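Local coordinates for protein complement factor H (PDB 6XZ6) that regulates the complement system and, through its domain D5, is bound by the factor H receptor of Trypanosoma brucei, at residues C5-P8 and V14-P17; P38-T43 and W52-R57. One frame throughout, in Å; residues are numbered along the deposited sequence.

Contact 1: residues C5-P8 and V14-P17; sequences CDPP and VYRP
The carbonyl O of Tyr15, whose ring packs against Pro8, takes a hydrogen bond from Gln164 NE2 of the GARP domain-containing protein, the trypanosome receptor. Across the contact itself there is no hydrogen bond; the meeting is one of proline rings with an aromatic ring. Pro8 lays CG over the middle of the Tyr15 ring, 3.8 Å from the centroid and only 8° off the normal, a CH-pi contact made to the face. Pro8 CD reaches the same ring, 3.8 Å from Tyr15 CE2, so two methylenes share its surface. At the far end Pro7 CB comes obliquely to the phenol, nearest to Tyr15 OH at 3.3 Å. With chi1 at 66°, Tyr15 CG is wedged between N and C of its own backbone, and the ring swings toward the two prolines while its strand runs along the receptor. The side chains of Tyr22, Ile28 and Tyr30 also touch that of Tyr15. With an alanine at Tyr15, the face beneath Pro8 CG would be lost, and the proline pair would probably border a gap in the core. Held by dispersion and CH-pi forces, the contact joins the N-terminal proline segment to strand 13-16 through the fit of its surfaces, without a hydrogen bond between the two segments.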
ATOM      1  N   CYS B   5      -0.212  -4.838  39.366  1.00 48.88           N
ATOM      2  CA  CYS B   5      -0.072  -3.556  38.661  1.00 45.82           C
ATOM      3  C   CYS B   5      -1.285  -3.316  37.820  1.00 44.34           C
ATOM      4  O   CYS B   5      -1.866  -4.244  37.254  1.00 42.16           O
ATOM      5  CB  CYS B   5       1.178  -3.508  37.776  1.00 44.94           C
ATOM      6  SG  CYS B   5       2.741  -3.741  38.651  1.00 52.94           S
ATOM      7  N   ASP B   6      -1.571  -2.044  37.631  1.00 39.43           N
ATOM      8  CA  ASP B   6      -2.598  -1.578  36.733  1.00 37.33           C
ATOM      9  C   ASP B   6      -1.910  -1.486  35.368  1.00 35.93           C
ATOM     10  O   ASP B   6      -0.668  -1.406  35.336  1.00 35.57           O
ATOM     11  CB  ASP B   6      -3.076  -0.183  37.168  1.00 41.18           C
ATOM     12  CG  ASP B   6      -3.985  -0.176  38.380  1.00 62.66           C
ATOM     13  OD1 ASP B   6      -4.808  -1.125  38.521  1.00 65.04           O
ATOM     14  OD2 ASP B   6      -3.888   0.779  39.187  1.00 72.01           O
ATOM     15  N   PRO B   7      -2.663  -1.491  34.238  1.00 27.59           N
ATOM     16  CA  PRO B   7      -2.006  -1.343  32.928  1.00 24.48           C
ATOM     17  C   PRO B   7      -1.114  -0.096  32.860  1.00 27.38           C
ATOM     18  O   PRO B   7      -1.470   0.931  33.460  1.00 28.98           O
ATOM     19  CB  PRO B   7      -3.185  -1.197  31.965  1.00 25.70           C
ATOM     20  CG  PRO B   7      -4.349  -1.764  32.671  1.00 31.18           C
ATOM     21  CD  PRO B   7      -4.130  -1.582  34.101  1.00 28.91           C
ATOM     22  N   PRO B   8       0.067  -0.156  32.186  1.00 19.77           N
ATOM     23  CA  PRO B   8       0.911   1.050  32.098  1.00 18.33           C
ATOM     24  C   PRO B   8       0.250   2.141  31.277  1.00 22.52           C
ATOM     25  O   PRO B   8      -0.604   1.878  30.435  1.00 23.22           O
ATOM     26  CB  PRO B   8       2.190   0.560  31.409  1.00 18.47           C
ATOM     27  CG  PRO B   8       1.824  -0.655  30.737  1.00 21.31           C
ATOM     28  CD  PRO B   8       0.661  -1.285  31.447  1.00 17.78           C
ATOM     29  N   VAL B  14       2.886   2.363  22.330  1.00 21.71           N
ATOM     30  CA  VAL B  14       2.026   1.158  22.344  1.00 19.41           C
ATOM     31  C   VAL B  14       2.715   0.045  23.141  1.00 25.45           C
ATOM     32  O   VAL B  14       3.849  -0.305  22.824  1.00 28.08           O
ATOM     33  CB  VAL B  14       1.648   0.555  20.953  1.00 20.43           C
ATOM     34  CG1 VAL B  14       0.179   0.212  20.824  1.00 19.74           C
ATOM     35  CG2 VAL B  14       2.271   1.227  19.748  1.00 20.00           C
ATOM     36  N   TYR B  15       2.026  -0.549  24.115  1.00 20.06           N
ATOM     37  CA  TYR B  15       2.536  -1.700  24.877  1.00 18.23           C
ATOM     38  C   TYR B  15       1.748  -2.950  24.517  1.00 22.97           C
ATOM     39  O   TYR B  15       0.668  -2.886  23.894  1.00 21.39           O
ATOM     40  CB  TYR B  15       2.511  -1.468  26.401  1.00 17.51           C
ATOM     41  CG  TYR B  15       1.130  -1.334  27.003  1.00 17.40           C
ATOM     42  CD1 TYR B  15       0.482  -0.097  27.054  1.00 19.77           C
ATOM     43  CD2 TYR B  15       0.485  -2.427  27.565  1.00 17.35           C
ATOM     44  CE1 TYR B  15      -0.800   0.026  27.599  1.00 19.44           C
ATOM     45  CE2 TYR B  15      -0.793  -2.311  28.113  1.00 17.41           C
ATOM     46  CZ  TYR B  15      -1.427  -1.082  28.130  1.00 21.64           C
ATOM     47  OH  TYR B  15      -2.676  -0.956  28.673  1.00 24.69           O
ATOM     48  N   ARG B  16       2.314  -4.089  24.906  1.00 20.59           N
ATOM     49  CA  ARG B  16       1.748  -5.413  24.743  1.00 20.03           C
ATOM     50  C   ARG B  16       2.251  -6.309  25.901  1.00 25.46           C
ATOM     51  O   ARG B  16       3.374  -6.094  26.372  1.00 25.92           O
ATOM     52  CB  ARG B  16       2.050  -5.991  23.344  1.00 18.63           C
ATOM     53  CG  ARG B  16       3.525  -6.257  23.001  1.00 14.10           C
ATOM     54  CD  ARG B  16       3.778  -7.767  22.877  1.00 14.60           C
ATOM     55  NE  ARG B  16       4.260  -8.325  24.147  1.00 18.65           N
ATOM     56  CZ  ARG B  16       3.875  -9.482  24.664  1.00 43.76           C
ATOM     57  NH1 ARG B  16       4.349  -9.877  25.844  1.00 31.60           N
ATOM     58  NH2 ARG B  16       3.017 -10.258  24.005  1.00 46.01           N
ATOM     59  N   PRO B  17       1.455  -7.292  26.395  1.00 22.22           N
ATOM     60  CA  PRO B  17       0.057  -7.565  26.034  1.00 21.38           C
ATOM     61  C   PRO B  17      -0.855  -6.535  26.743  1.00 23.63           C
ATOM     62  O   PRO B  17      -0.420  -5.806  27.645  1.00 20.14           O
ATOM     63  CB  PRO B  17      -0.149  -8.997  26.528  1.00 24.81           C
ATOM     64  CG  PRO B  17       0.719  -9.098  27.733  1.00 30.95           C
ATOM     65  CD  PRO B  17       1.886  -8.143  27.519  1.00 25.61           C
TER

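Contact 2: residues P38-T43 and W52-R57; sequences PEIRGT and WVPVPR
Glu39 and Arg57 run side by side and point the same way, bringing carboxylate and guanidinium together at their ends. The two planes are 33° apart, and Glu39 OE2 comes to the edge of the guanidinium, near its plane, to form a salt bridge of 2.8 Å with Arg57 NH2. Glu39 OE1 lies farther from that nitrogen, at 3.3 Å from Arg57 NH2, and also faces the aliphatic part of the arginine, 3.4 Å from Arg57 CD. A chi1 of -150° swings Glu39 CG away from the backbone N, and the chain runs on extended, while Arg57 is extended from CG to NE; the two long chains can therefore lie alongside each other. Val55 CG1, a neighbour within the arginine's own segment, sits over one guanidinium face, toward its rim, 3.5 Å above the plane. At the root of the pair Glu39 N donates a hydrogen bond of 3.0 Å to Arg57 O, and Pro38 CA brings a CA-H...O contact of 3.4 Å to the same Arg57 O. Farther along, Ile40 and Pro54 meet at a slant, with Ile40 CG1 4.2 Å from Pro54 CB. The contact lies on the surface, and the backbone bond continues the short antiparallel pairing of strands 37-38 and 58-59, the two-stranded sheet at the C-terminal end of this Sushi (SCR) domain.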
ATOM      1  N   PRO B  38      12.178   5.950  23.091  1.00 51.20           N
ATOM      2  CA  PRO B  38      12.070   5.661  24.533  1.00 51.85           C
ATOM      3  C   PRO B  38      13.093   6.370  25.403  1.00 64.72           C
ATOM      4  O   PRO B  38      14.192   6.668  24.931  1.00 68.49           O
ATOM      5  CB  PRO B  38      12.221   4.141  24.611  1.00 51.97           C
ATOM      6  CG  PRO B  38      12.952   3.769  23.387  1.00 57.22           C
ATOM      7  CD  PRO B  38      12.583   4.753  22.328  1.00 52.26           C
ATOM      8  N   GLU B  39      12.749   6.591  26.689  1.00 65.46           N
ATOM      9  CA  GLU B  39      13.626   7.250  27.679  1.00 72.16           C
ATOM     10  C   GLU B  39      14.901   6.417  27.969  1.00 82.67           C
ATOM     11  O   GLU B  39      15.992   6.980  28.114  1.00 86.62           O
ATOM     12  CB  GLU B  39      12.851   7.520  28.982  1.00 73.27           C
ATOM     13  CG  GLU B  39      13.331   8.740  29.756  1.00 90.74           C
ATOM     14  CD  GLU B  39      12.707   8.907  31.130  1.00114.95           C
ATOM     15  OE1 GLU B  39      12.082   9.966  31.379  1.00105.38           O
ATOM     16  OE2 GLU B  39      12.844   7.981  31.961  1.00112.40           O
ATOM     17  N   ILE B  40      14.729   5.070  28.046  1.00 79.34           N
ATOM     18  CA  ILE B  40      15.763   4.041  28.279  1.00 81.87           C
ATOM     19  C   ILE B  40      16.033   3.379  26.905  1.00 84.14           C
ATOM     20  O   ILE B  40      15.280   3.625  25.971  1.00 80.97           O
ATOM     21  CB  ILE B  40      15.266   3.002  29.356  1.00 83.47           C
ATOM     22  CG1 ILE B  40      14.490   3.678  30.558  1.00 82.59           C
ATOM     23  CG2 ILE B  40      16.394   2.079  29.851  1.00 88.21           C
ATOM     24  CD1 ILE B  40      15.214   4.801  31.421  1.00 85.49           C
ATOM     25  N   ARG B  41      17.091   2.576  26.766  1.00 83.76           N
ATOM     26  CA  ARG B  41      17.401   1.924  25.493  1.00 84.02           C
ATOM     27  C   ARG B  41      16.388   0.796  25.163  1.00 84.11           C
ATOM     28  O   ARG B  41      15.837   0.748  24.051  1.00 80.30           O
ATOM     29  CB  ARG B  41      18.845   1.394  25.508  1.00 90.45           C
ATOM     30  CG  ARG B  41      19.582   1.599  24.195  1.00103.23           C
ATOM     31  CD  ARG B  41      21.056   1.909  24.405  1.00117.12           C
ATOM     32  NE  ARG B  41      21.690   2.313  23.150  1.00131.09           N
ATOM     33  CZ  ARG B  41      21.734   3.563  22.694  1.00149.45           C
ATOM     34  NH1 ARG B  41      21.196   4.554  23.397  1.00136.23           N
ATOM     35  NH2 ARG B  41      22.318   3.832  21.534  1.00140.84           N
ATOM     36  N   GLY B  42      16.149  -0.074  26.153  1.00 80.85           N
ATOM     37  CA  GLY B  42      15.252  -1.223  26.064  1.00 76.99           C
ATOM     38  C   GLY B  42      13.789  -0.859  25.967  1.00 73.77           C
ATOM     39  O   GLY B  42      13.392   0.267  26.281  1.00 72.90           O
ATOM     40  N   THR B  43      12.977  -1.808  25.509  1.00 65.11           N
ATOM     41  CA  THR B  43      11.548  -1.555  25.351  1.00 59.12           C
ATOM     42  C   THR B  43      10.748  -2.482  26.288  1.00 55.88           C
ATOM     43  O   THR B  43       9.594  -2.809  26.026  1.00 49.61           O
ATOM     44  CB  THR B  43      11.173  -1.594  23.863  1.00 72.89           C
ATOM     45  OG1 THR B  43      11.757  -2.749  23.240  1.00 80.00           O
ATOM     46  CG2 THR B  43      11.577  -0.294  23.120  1.00 70.97           C
ATOM     47  N   TRP B  52       5.772  -0.201  37.379  1.00 38.89           N
ATOM     48  CA  TRP B  52       6.472  -0.653  36.181  1.00 34.91           C
ATOM     49  C   TRP B  52       7.893  -0.195  36.241  1.00 46.22           C
ATOM     50  O   TRP B  52       8.147   0.998  36.436  1.00 47.72           O
ATOM     51  CB  TRP B  52       5.754  -0.181  34.897  1.00 27.29           C
ATOM     52  CG  TRP B  52       4.407  -0.834  34.753  1.00 23.87           C
ATOM     53  CD1 TRP B  52       3.210  -0.325  35.151  1.00 25.81           C
ATOM     54  CD2 TRP B  52       4.158  -2.195  34.375  1.00 22.06           C
ATOM     55  NE1 TRP B  52       2.218  -1.261  34.988  1.00 24.00           N
ATOM     56  CE2 TRP B  52       2.771  -2.420  34.507  1.00 24.92           C
ATOM     57  CE3 TRP B  52       4.969  -3.237  33.903  1.00 23.30           C
ATOM     58  CZ2 TRP B  52       2.173  -3.649  34.176  1.00 23.21           C
ATOM     59  CZ3 TRP B  52       4.381  -4.460  33.606  1.00 24.17           C
ATOM     60  CH2 TRP B  52       2.998  -4.654  33.742  1.00 23.52           C
ATOM     61  N   VAL B  53       8.831  -1.167  36.157  1.00 47.19           N
ATOM     62  CA  VAL B  53      10.274  -0.918  36.269  1.00 50.68           C
ATOM     63  C   VAL B  53      11.082  -1.548  35.112  1.00 53.85           C
ATOM     64  O   VAL B  53      11.072  -2.770  34.978  1.00 53.44           O
ATOM     65  CB  VAL B  53      10.819  -1.331  37.666  1.00 59.29           C
ATOM     66  CG1 VAL B  53      12.341  -1.256  37.717  1.00 63.74           C
ATOM     67  CG2 VAL B  53      10.206  -0.472  38.767  1.00 60.27           C
ATOM     68  N   PRO B  54      11.854  -0.750  34.325  1.00 51.97           N
ATOM     69  CA  PRO B  54      11.949   0.725  34.347  1.00 51.84           C
ATOM     70  C   PRO B  54      10.675   1.367  33.803  1.00 52.44           C
ATOM     71  O   PRO B  54       9.939   0.717  33.053  1.00 50.50           O
ATOM     72  CB  PRO B  54      13.181   1.014  33.477  1.00 55.30           C
ATOM     73  CG  PRO B  54      13.249  -0.114  32.510  1.00 58.32           C
ATOM     74  CD  PRO B  54      12.678  -1.323  33.233  1.00 54.35           C
ATOM     75  N   VAL B  55      10.401   2.612  34.203  1.00 49.06           N
ATOM     76  CA  VAL B  55       9.189   3.337  33.807  1.00 46.06           C
ATOM     77  C   VAL B  55       9.124   3.581  32.280  1.00 48.92           C
ATOM     78  O   VAL B  55      10.032   4.218  31.732  1.00 51.64           O
ATOM     79  CB  VAL B  55       8.982   4.646  34.616  1.00 51.80           C
ATOM     80  CG1 VAL B  55       7.620   5.267  34.311  1.00 49.10           C
ATOM     81  CG2 VAL B  55       9.137   4.405  36.114  1.00 54.82           C
ATOM     82  N   PRO B  56       8.060   3.099  31.586  1.00 40.28           N
ATOM     83  CA  PRO B  56       7.964   3.326  30.139  1.00 37.82           C
ATOM     84  C   PRO B  56       7.535   4.752  29.782  1.00 44.20           C
ATOM     85  O   PRO B  56       6.476   5.219  30.229  1.00 46.08           O
ATOM     86  CB  PRO B  56       6.937   2.283  29.680  1.00 35.81           C
ATOM     87  CG  PRO B  56       6.616   1.465  30.878  1.00 41.00           C
ATOM     88  CD  PRO B  56       6.915   2.308  32.058  1.00 39.52           C
ATOM     89  N   ARG B  57       8.379   5.448  28.990  1.00 40.99           N
ATOM     90  CA  ARG B  57       8.133   6.823  28.540  1.00 41.94           C
ATOM     91  C   ARG B  57       8.626   7.020  27.115  1.00 46.12           C
ATOM     92  O   ARG B  57       9.793   6.720  26.818  1.00 47.03           O
ATOM     93  CB  ARG B  57       8.796   7.872  29.466  1.00 46.51           C
ATOM     94  CG  ARG B  57       8.140   8.043  30.835  1.00 63.18           C
ATOM     95  CD  ARG B  57       8.746   9.198  31.615  1.00 85.54           C
ATOM     96  NE  ARG B  57       8.571   9.061  33.066  1.00 97.25           N
ATOM     97  CZ  ARG B  57       9.416   8.419  33.871  1.00118.57           C
ATOM     98  NH1 ARG B  57       9.181   8.355  35.175  1.00109.92           N
ATOM     99  NH2 ARG B  57      10.491   7.818  33.375  1.00108.85           N
TER

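Overall arrangement
From the N terminus, strand 4-5 leads into the prolines of contact 1, which closes a short loop when strand 13-16 returns to residues 5-8. The chain then builds the central sheet through strand 27-32 before contact 2 opens; this second closure joins residues 38-43 to 52-57 around strand 44-48. The two are in series, neither enclosing nor crossing the other, with centres about 12 Å apart. They are nevertheless tied: Trp52 NE1 lies 2.9 Å from Asp6 O, a probable hydrogen bond, and the Cys5-Cys47 disulfide links the start of contact 1 to the strand within the loop of contact 2. The Cys32-Cys58 disulfide fastens the C-terminal end to the central sheet.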